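Local coordinates for protein putative citrate lyase, alfa subunit (Streptococcus mutans, PDB 2HJ0) that is of unproven function but belongs to the citrate lyase alpha subunit (CitF) family of alpha/beta proteins, built round two largely parallel beta-sheets, at residues 124-127 with 128-132; 431-435 with 436-440; 307-311 with 312-316. One frame throughout, in Å; residues are numbered along the deposited sequence.

Contact 1: 124-127 with 128-132; sequences SGLR and DKVGA
R127 and D128, chain neighbours at the head of helix 127-135, carry the two flat charged groups, and neither group covers a face of the other: R127 NE stays 6.9 Å from D128 OD2. The guanidinium swings away from the helix, and the R127 side chain comes within about 3 Å of a bound citric acid, probably from the crystallisation liquor. The carboxylate works in another direction, taking a hydrogen bond at OD2 from N104 ND2 and a long, weak ion pair at OD1 from R394. N104 serves twice, since its OD1 also accepts from the backbone N of K129; the nearby helix start may further stabilise the negative charge of D128.

The segment is the turn of a beta-alpha unit: strand 118-123 of the larger sheet ends, and the chain bends into helix 127-135, with R127 at a positive phi of 65°. The first turn closes loosely, G131 N giving R127 O a weak bond of 3.0 Å at only 129°.

The apolar part of the contact is made by L126 and V130. L126 puts CB 3.6 Å from G131 CA, against a backbone that bears no side chain. Its CG stands opposite its own carbonyl carbon (chi1 -54°), and together with an extended chi2 this brings CD1 to 4.2 Å from G131 CA. V130, one residue earlier on the helix than G131, has its CG1 4.1 Å from L126 CB, while V130 CB rests 3.4 Å from the carbonyl oxygen L126 O. Outside the segments, L126 also packs on I102.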
ATOM      1  N   SER A 124       0.240 -10.839 -20.400  1.00 13.01           N
ATOM      2  CA  SER A 124       1.369 -11.745 -20.338  1.00 13.00           C
ATOM      3  C   SER A 124       1.218 -12.814 -21.407  1.00 12.82           C
ATOM      4  O   SER A 124       2.143 -13.082 -22.176  1.00 12.54           O
ATOM      5  CB  SER A 124       1.449 -12.381 -18.944  1.00 12.92           C
ATOM      6  OG  SER A 124       2.403 -13.432 -18.902  1.00 12.37           O
ATOM      7  N   GLY A 125       0.036 -13.415 -21.468  1.00 11.95           N
ATOM      8  CA  GLY A 125      -0.184 -14.454 -22.453  1.00 12.56           C
ATOM      9  C   GLY A 125      -1.599 -14.520 -22.980  1.00 12.74           C
ATOM     10  O   GLY A 125      -2.479 -13.787 -22.543  1.00 13.14           O
ATOM     11  N   LEU A 126      -1.828 -15.410 -23.926  1.00 13.54           N
ATOM     12  CA  LEU A 126      -3.155 -15.532 -24.485  1.00 16.67           C
ATOM     13  C   LEU A 126      -3.608 -16.986 -24.413  1.00 19.57           C
ATOM     14  O   LEU A 126      -4.800 -17.275 -24.498  1.00 21.23           O
ATOM     15  CB  LEU A 126      -3.144 -15.026 -25.934  1.00 14.73           C
ATOM     16  CG  LEU A 126      -2.586 -13.613 -26.146  1.00 11.41           C
ATOM     17  CD1 LEU A 126      -2.402 -13.361 -27.624  1.00  9.81           C
ATOM     18  CD2 LEU A 126      -3.511 -12.581 -25.526  1.00  8.84           C
ATOM     19  N   ARG A 127      -2.645 -17.889 -24.231  1.00 21.98           N
ATOM     20  CA  ARG A 127      -2.881 -19.336 -24.156  1.00 23.44           C
ATOM     21  C   ARG A 127      -3.415 -19.888 -25.470  1.00 24.32           C
ATOM     22  O   ARG A 127      -3.494 -19.177 -26.467  1.00 23.47           O
ATOM     23  CB  ARG A 127      -3.846 -19.704 -23.014  1.00 23.95           C
ATOM     24  CG  ARG A 127      -3.323 -19.441 -21.598  1.00 27.78           C
ATOM     25  CD  ARG A 127      -1.933 -20.047 -21.346  1.00 30.07           C
ATOM     26  NE  ARG A 127      -1.331 -19.581 -20.087  1.00 31.19           N
ATOM     27  CZ  ARG A 127      -0.054 -19.766 -19.746  1.00 31.88           C
ATOM     28  NH1 ARG A 127       0.402 -19.310 -18.588  1.00 30.84           N
ATOM     29  NH2 ARG A 127       0.772 -20.403 -20.571  1.00 32.39           N
ATOM     30  N   ASP A 128      -3.788 -21.163 -25.442  1.00 26.44           N
ATOM     31  CA  ASP A 128      -4.289 -21.899 -26.604  1.00 27.67           C
ATOM     32  C   ASP A 128      -5.358 -21.237 -27.478  1.00 27.37           C
ATOM     33  O   ASP A 128      -5.071 -20.792 -28.590  1.00 27.63           O
ATOM     34  CB  ASP A 128      -4.791 -23.273 -26.143  1.00 29.12           C
ATOM     35  CG  ASP A 128      -3.733 -24.058 -25.358  1.00 32.32           C
ATOM     36  OD1 ASP A 128      -2.614 -24.276 -25.892  1.00 33.72           O
ATOM     37  OD2 ASP A 128      -4.022 -24.468 -24.210  1.00 32.75           O
ATOM     38  N   LYS A 129      -6.590 -21.193 -26.975  1.00 26.91           N
ATOM     39  CA  LYS A 129      -7.723 -20.630 -27.705  1.00 25.83           C
ATOM     40  C   LYS A 129      -7.605 -19.173 -28.157  1.00 25.09           C
ATOM     41  O   LYS A 129      -7.600 -18.894 -29.358  1.00 24.92           O
ATOM     42  CB  LYS A 129      -9.001 -20.814 -26.883  1.00 26.12           C
ATOM     43  CG  LYS A 129      -9.175 -22.230 -26.373  1.00 26.86           C
ATOM     44  CD  LYS A 129     -10.624 -22.561 -26.074  1.00 27.89           C
ATOM     45  CE  LYS A 129     -10.755 -24.022 -25.667  1.00 28.97           C
ATOM     46  NZ  LYS A 129     -10.061 -24.924 -26.645  1.00 28.52           N
ATOM     47  N   VAL A 130      -7.521 -18.239 -27.214  1.00 24.20           N
ATOM     48  CA  VAL A 130      -7.410 -16.832 -27.590  1.00 23.34           C
ATOM     49  C   VAL A 130      -6.178 -16.600 -28.463  1.00 22.93           C
ATOM     50  O   VAL A 130      -6.244 -15.888 -29.463  1.00 23.06           O
ATOM     51  CB  VAL A 130      -7.324 -15.907 -26.350  1.00 23.18           C
ATOM     52  CG1 VAL A 130      -7.152 -14.455 -26.789  1.00 19.63           C
ATOM     53  CG2 VAL A 130      -8.576 -16.055 -25.506  1.00 22.20           C
ATOM     54  N   GLY A 131      -5.062 -17.211 -28.080  1.00 21.72           N
ATOM     55  CA  GLY A 131      -3.835 -17.063 -28.839  1.00 21.53           C
ATOM     56  C   GLY A 131      -3.961 -17.576 -30.262  1.00 20.52           C
ATOM     57  O   GLY A 131      -3.406 -16.984 -31.188  1.00 20.87           O
ATOM     58  N   ALA A 132      -4.684 -18.681 -30.431  1.00 19.99           N
ATOM     59  CA  ALA A 132      -4.912 -19.282 -31.747  1.00 19.46           C
ATOM     60  C   ALA A 132      -5.620 -18.262 -32.615  1.00 18.36           C
ATOM     61  O   ALA A 132      -5.170 -17.950 -33.714  1.00 18.54           O
ATOM     62  CB  ALA A 132      -5.771 -20.529 -31.617  1.00 17.69           C
TER

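Contact 2: 431-435 with 436-440; sequences VITPG and TSVDV
P434 and G435 each offer a carbonyl oxygen to the backbone NH three residues further on, and these two bonds set the shape of the turn. G435 O accepts from V438 N at 2.8 Å and 150°. P434 O accepts from S437 N at 2.8 Å, although the position of that nitrogen is less sure in the model.

The apolar contacts are made by T433. Its methyl CG2 sits 3.9 Å from S437 CB and 4.3 Å from V438 CG2, so one branch of the threonine touches two successive residues of the turn. Its torsion sorts the two branches: with chi1 at -58°, CG2 lies opposite the backbone N and faces the turn, while OG1 goes to H400 ND1 in a hydrogen bond.

Mixed contacts gather at the proline. T436 crosses the ring at about a right angle, OG1 3.6 Å from P434 CB, and S437 OG approaches the next ring carbon, 4.0 Å from P434 CG. V438 adds its own CG2, 3.9 Å from the carbonyl oxygen P434 O.

Around the turn, G435 N donates to N382 OD1, and T433 and S437 both pack on A404 of helix 400-406. Just before it, I432 and T433 face V383 together in a classic beta bulge. The two successive i+3 to i bonds are the signature of a short 3-10 turn, and this one redirects the chain from the bulge towards strand 440-442 of the nine-strand sheet.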
ATOM      1  N   VAL A 431      11.229 -14.151 -29.689  1.00 17.22           N
ATOM      2  CA  VAL A 431      12.164 -13.931 -28.595  1.00 15.26           C
ATOM      3  C   VAL A 431      11.515 -13.211 -27.422  1.00 15.13           C
ATOM      4  O   VAL A 431      11.028 -12.090 -27.571  1.00 15.20           O
ATOM      5  CB  VAL A 431      13.362 -13.076 -29.030  1.00 15.66           C
ATOM      6  CG1 VAL A 431      14.272 -12.812 -27.840  1.00 15.03           C
ATOM      7  CG2 VAL A 431      14.117 -13.757 -30.137  1.00 15.33           C
ATOM      8  N   ILE A 432      11.510 -13.850 -26.253  1.00 14.01           N
ATOM      9  CA  ILE A 432      10.945 -13.222 -25.067  1.00 12.56           C
ATOM     10  C   ILE A 432      12.066 -12.844 -24.104  1.00 11.48           C
ATOM     11  O   ILE A 432      12.046 -11.758 -23.527  1.00 12.00           O
ATOM     12  CB  ILE A 432       9.906 -14.126 -24.349  1.00 12.75           C
ATOM     13  CG1 ILE A 432       8.571 -14.082 -25.093  1.00 13.96           C
ATOM     14  CG2 ILE A 432       9.648 -13.614 -22.937  1.00 11.54           C
ATOM     15  CD1 ILE A 432       8.666 -14.478 -26.532  1.00 17.57           C
ATOM     16  N   THR A 433      13.048 -13.724 -23.945  1.00  8.60           N
ATOM     17  CA  THR A 433      14.171 -13.454 -23.053  1.00  6.45           C
ATOM     18  C   THR A 433      15.499 -13.553 -23.799  1.00  6.49           C
ATOM     19  O   THR A 433      15.856 -14.599 -24.335  1.00  5.83           O
ATOM     20  CB  THR A 433      14.216 -14.448 -21.874  1.00  5.86           C
ATOM     21  OG1 THR A 433      12.985 -14.386 -21.146  1.00  7.42           O
ATOM     22  CG2 THR A 433      15.384 -14.123 -20.941  1.00  2.76           C
ATOM     23  N   PRO A 434      16.259 -12.459 -23.831  1.00  5.97           N
ATOM     24  CA  PRO A 434      17.559 -12.417 -24.513  1.00  8.24           C
ATOM     25  C   PRO A 434      18.604 -13.331 -23.874  1.00  9.36           C
ATOM     26  O   PRO A 434      18.649 -13.480 -22.649  1.00  9.86           O
ATOM     27  CB  PRO A 434      17.955 -10.943 -24.423  1.00  8.00           C
ATOM     28  CG  PRO A 434      17.355 -10.528 -23.108  1.00  8.47           C
ATOM     29  CD  PRO A 434      15.979 -11.195 -23.132  1.00  6.15           C
ATOM     30  N   GLY A 435      19.440 -13.936 -24.716  1.00  8.72           N
ATOM     31  CA  GLY A 435      20.463 -14.842 -24.237  1.00  9.41           C
ATOM     32  C   GLY A 435      21.358 -14.213 -23.200  1.00 10.19           C
ATOM     33  O   GLY A 435      21.857 -14.874 -22.280  1.00 10.79           O
ATOM     34  N   THR A 436      21.571 -12.917 -23.347  1.00  9.49           N
ATOM     35  CA  THR A 436      22.399 -12.194 -22.397  1.00 10.11           C
ATOM     36  C   THR A 436      21.879 -12.289 -20.955  1.00 10.19           C
ATOM     37  O   THR A 436      22.567 -11.871 -20.033  1.00  8.60           O
ATOM     38  CB  THR A 436      22.477 -10.741 -22.777  1.00  8.31           C
ATOM     39  OG1 THR A 436      21.157 -10.266 -23.040  1.00 10.30           O
ATOM     40  CG2 THR A 436      23.331 -10.572 -24.007  1.00  7.74           C
ATOM     41  N   SER A 437      20.672 -12.835 -20.780  1.00 10.36           N
ATOM     42  CA  SER A 437      20.060 -13.002 -19.460  1.00 12.78           C
ATOM     43  C   SER A 437      20.082 -14.465 -19.028  1.00 14.41           C
ATOM     44  O   SER A 437      19.778 -14.794 -17.882  1.00 14.89           O
ATOM     45  CB  SER A 437      18.598 -12.520 -19.460  1.00 11.67           C
ATOM     46  OG  SER A 437      18.495 -11.118 -19.357  1.00 11.59           O
ATOM     47  N   VAL A 438      20.415 -15.347 -19.962  1.00 15.02           N
ATOM     48  CA  VAL A 438      20.461 -16.766 -19.671  1.00 13.99           C
ATOM     49  C   VAL A 438      21.904 -17.139 -19.377  1.00 14.52           C
ATOM     50  O   VAL A 438      22.788 -16.957 -20.212  1.00 14.88           O
ATOM     51  CB  VAL A 438      19.925 -17.577 -20.854  1.00 13.97           C
ATOM     52  CG1 VAL A 438      19.932 -19.051 -20.515  1.00 13.09           C
ATOM     53  CG2 VAL A 438      18.511 -17.101 -21.192  1.00 14.00           C
ATOM     54  N   ASP A 439      22.136 -17.648 -18.173  1.00 14.74           N
ATOM     55  CA  ASP A 439      23.473 -18.020 -17.741  1.00 14.61           C
ATOM     56  C   ASP A 439      23.821 -19.477 -17.973  1.00 13.85           C
ATOM     57  O   ASP A 439      24.881 -19.792 -18.519  1.00 14.94           O
ATOM     58  CB  ASP A 439      23.645 -17.690 -16.265  1.00 14.82           C
ATOM     59  CG  ASP A 439      23.500 -16.210 -15.987  1.00 16.31           C
ATOM     60  OD1 ASP A 439      24.263 -15.431 -16.590  1.00 16.06           O
ATOM     61  OD2 ASP A 439      22.626 -15.820 -15.169  1.00 17.90           O
ATOM     62  N   VAL A 440      22.936 -20.368 -17.553  1.00 12.61           N
ATOM     63  CA  VAL A 440      23.182 -21.790 -17.703  1.00 11.29           C
ATOM     64  C   VAL A 440      21.960 -22.512 -18.208  1.00 10.83           C
ATOM     65  O   VAL A 440      20.849 -22.292 -17.731  1.00 11.28           O
ATOM     66  CB  VAL A 440      23.576 -22.436 -16.358  1.00 12.05           C
ATOM     67  CG1 VAL A 440      23.930 -23.906 -16.586  1.00 11.01           C
ATOM     68  CG2 VAL A 440      24.729 -21.674 -15.723  1.00  8.87           C
TER

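Contact 3: 307-311 with 312-316; sequences GGITN and AMVEL
I309 reaches M313 through its CG2 branch, 3.5 Å from M313 CB, the two side chains crossing at about a right angle. With CG1 beside the backbone N (chi1 -53°), CG2 is thrown to the other side, where it also comes 4.3 Å from V314 CG2. The second branch follows more loosely, I309 CD1 lying 4.2 Å from M313 CG. M313 is a selenomethionine; its chain bends at chi2 and again at chi3, and its end leaves the contact, with I325 of strand 322-327 among its further neighbours. V314 presents CG2 to the chain before the helix, 3.7 Å from T310 O.

T310 stands at the N-cap of helix 311-318. Its chi1 of 81° wedges OG1 between its own backbone N and carbonyl carbon, close enough to accept a weak capping bond from A312 N at 3.1 Å; the methyl of A312 packs beside the same oxygen. A short strand, 308-309, leads into a helix with a single residue, T310, between them, and I309 is held by backbone bonds to Q329 and F331.

The carbonyl of T310 serves two donors of the first turn, M313 N at 2.8 Å and, weakly, V314 N. That of N311 takes E315 N at 2.8 Å and 159°. E315, bent at chi2 in the model, brings its end nearer to N311. At the first residue of the helix, D332 OD1 accepts from the backbone N of N311, and N311 packs on P334 of helix 333-341.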
ATOM      1  N   GLY A 307       8.195 -15.844  -6.356  1.00 17.33           N
ATOM      2  CA  GLY A 307       7.359 -16.232  -7.480  1.00 16.73           C
ATOM      3  C   GLY A 307       5.955 -16.723  -7.233  1.00 15.07           C
ATOM      4  O   GLY A 307       5.202 -16.188  -6.414  1.00 12.85           O
ATOM      5  N   GLY A 308       5.606 -17.712  -8.049  1.00 14.65           N
ATOM      6  CA  GLY A 308       4.331 -18.366  -7.963  1.00 13.12           C
ATOM      7  C   GLY A 308       4.685 -19.512  -7.050  1.00 12.34           C
ATOM      8  O   GLY A 308       5.500 -20.375  -7.392  1.00 11.11           O
ATOM      9  N   ILE A 309       4.091 -19.485  -5.868  1.00 11.19           N
ATOM     10  CA  ILE A 309       4.339 -20.476  -4.853  1.00 11.24           C
ATOM     11  C   ILE A 309       3.561 -21.746  -5.119  1.00 11.10           C
ATOM     12  O   ILE A 309       2.497 -21.699  -5.717  1.00 10.57           O
ATOM     13  CB  ILE A 309       3.956 -19.897  -3.500  1.00 10.80           C
ATOM     14  CG1 ILE A 309       4.671 -18.554  -3.320  1.00 11.33           C
ATOM     15  CG2 ILE A 309       4.285 -20.879  -2.389  1.00 11.28           C
ATOM     16  CD1 ILE A 309       6.185 -18.604  -3.532  1.00 10.65           C
ATOM     17  N   THR A 310       4.128 -22.882  -4.717  1.00 12.55           N
ATOM     18  CA  THR A 310       3.473 -24.189  -4.862  1.00 12.23           C
ATOM     19  C   THR A 310       3.611 -24.839  -3.496  1.00 11.39           C
ATOM     20  O   THR A 310       4.368 -24.349  -2.656  1.00  8.53           O
ATOM     21  CB  THR A 310       4.168 -25.102  -5.867  1.00 12.47           C
ATOM     22  OG1 THR A 310       5.292 -25.715  -5.240  1.00 15.70           O
ATOM     23  CG2 THR A 310       4.642 -24.320  -7.062  1.00 14.73           C
ATOM     24  N   ASN A 311       2.894 -25.936  -3.272  1.00 11.85           N
ATOM     25  CA  ASN A 311       2.968 -26.621  -1.986  1.00 12.24           C
ATOM     26  C   ASN A 311       4.387 -27.015  -1.611  1.00 12.24           C
ATOM     27  O   ASN A 311       4.709 -27.052  -0.430  1.00 10.65           O
ATOM     28  CB  ASN A 311       2.070 -27.857  -1.976  1.00 12.84           C
ATOM     29  CG  ASN A 311       2.059 -28.558  -0.627  1.00 15.71           C
ATOM     30  OD1 ASN A 311       2.633 -29.638  -0.478  1.00 17.11           O
ATOM     31  ND2 ASN A 311       1.414 -27.939   0.370  1.00 15.92           N
ATOM     32  N   ALA A 312       5.233 -27.300  -2.603  1.00 13.58           N
ATOM     33  CA  ALA A 312       6.616 -27.680  -2.324  1.00 14.78           C
ATOM     34  C   ALA A 312       7.304 -26.559  -1.581  1.00 17.28           C
ATOM     35  O   ALA A 312       8.146 -26.781  -0.707  1.00 17.11           O
ATOM     36  CB  ALA A 312       7.350 -27.962  -3.595  1.00 14.54           C
HETATM   37  N   MSE A 313       6.918 -25.339  -1.926  1.00 19.81           N
HETATM   38  CA  MSE A 313       7.484 -24.160  -1.299  1.00 21.71           C
HETATM   39  C   MSE A 313       7.006 -24.018   0.142  1.00 19.05           C
HETATM   40  O   MSE A 313       7.782 -23.668   1.027  1.00 17.11           O
HETATM   41  CB  MSE A 313       7.107 -22.923  -2.108  1.00 28.89           C
HETATM   42  CG  MSE A 313       8.272 -21.996  -2.285  1.00 39.15           C
HETATM   43 SE   MSE A 313       9.822 -22.992  -2.927  1.00 54.68          SE
HETATM   44  CE  MSE A 313      10.091 -21.974  -4.580  1.00 49.87           C
ATOM     45  N   VAL A 314       5.726 -24.299   0.367  1.00 17.01           N
ATOM     46  CA  VAL A 314       5.161 -24.216   1.697  1.00 16.79           C
ATOM     47  C   VAL A 314       5.843 -25.283   2.529  1.00 16.64           C
ATOM     48  O   VAL A 314       6.194 -25.073   3.694  1.00 18.19           O
ATOM     49  CB  VAL A 314       3.650 -24.494   1.683  1.00 16.66           C
ATOM     50  CG1 VAL A 314       3.056 -24.271   3.074  1.00 15.33           C
ATOM     51  CG2 VAL A 314       2.972 -23.614   0.660  1.00 14.81           C
ATOM     52  N   GLU A 315       6.040 -26.432   1.906  1.00 16.15           N
ATOM     53  CA  GLU A 315       6.692 -27.558   2.556  1.00 16.06           C
ATOM     54  C   GLU A 315       8.025 -27.084   3.131  1.00 14.39           C
ATOM     55  O   GLU A 315       8.288 -27.281   4.306  1.00 15.29           O
ATOM     56  CB  GLU A 315       6.926 -28.677   1.538  1.00 18.45           C
ATOM     57  CG  GLU A 315       6.574 -30.081   2.006  1.00 21.78           C
ATOM     58  CD  GLU A 315       5.174 -30.530   1.593  1.00 23.92           C
ATOM     59  OE1 GLU A 315       4.174 -30.105   2.217  1.00 24.82           O
ATOM     60  OE2 GLU A 315       5.080 -31.317   0.629  1.00 24.89           O
ATOM     61  N   LEU A 316       8.852 -26.446   2.310  1.00 13.02           N
ATOM     62  CA  LEU A 316      10.150 -25.968   2.772  1.00 12.92           C
ATOM     63  C   LEU A 316      10.078 -24.917   3.869  1.00 13.65           C
ATOM     64  O   LEU A 316      10.934 -24.870   4.758  1.00 13.92           O
ATOM     65  CB  LEU A 316      10.961 -25.404   1.608  1.00 13.71           C
ATOM     66  CG  LEU A 316      11.521 -26.396   0.583  1.00 15.23           C
ATOM     67  CD1 LEU A 316      12.130 -25.608  -0.572  1.00 14.96           C
ATOM     68  CD2 LEU A 316      12.573 -27.304   1.222  1.00 14.72           C
TER

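In the fold
Along the chain the order is contact 1, contact 3, contact 2, and none touches another. Contact 1 follows a strand of the ten-strand sheet; contact 2 leads into strand 440-442 of the nine-strand sheet, and contact 3 starts from strand 308-309, which pairs with 329-330 in a small sheet of its own. Contacts 1 and 2 come nearest, about 7 Å between closest atoms and 23 Å between centres, and share a neighbouring loop: S124 bonds to S397 and G398, and I432 packs on S397. Contact 3 has its nearest atoms about 11 Å from contact 1 and about 15 Å from contact 2. The bound citric acid lies beside R127 of contact 1, which places that helix start at a possible pocket.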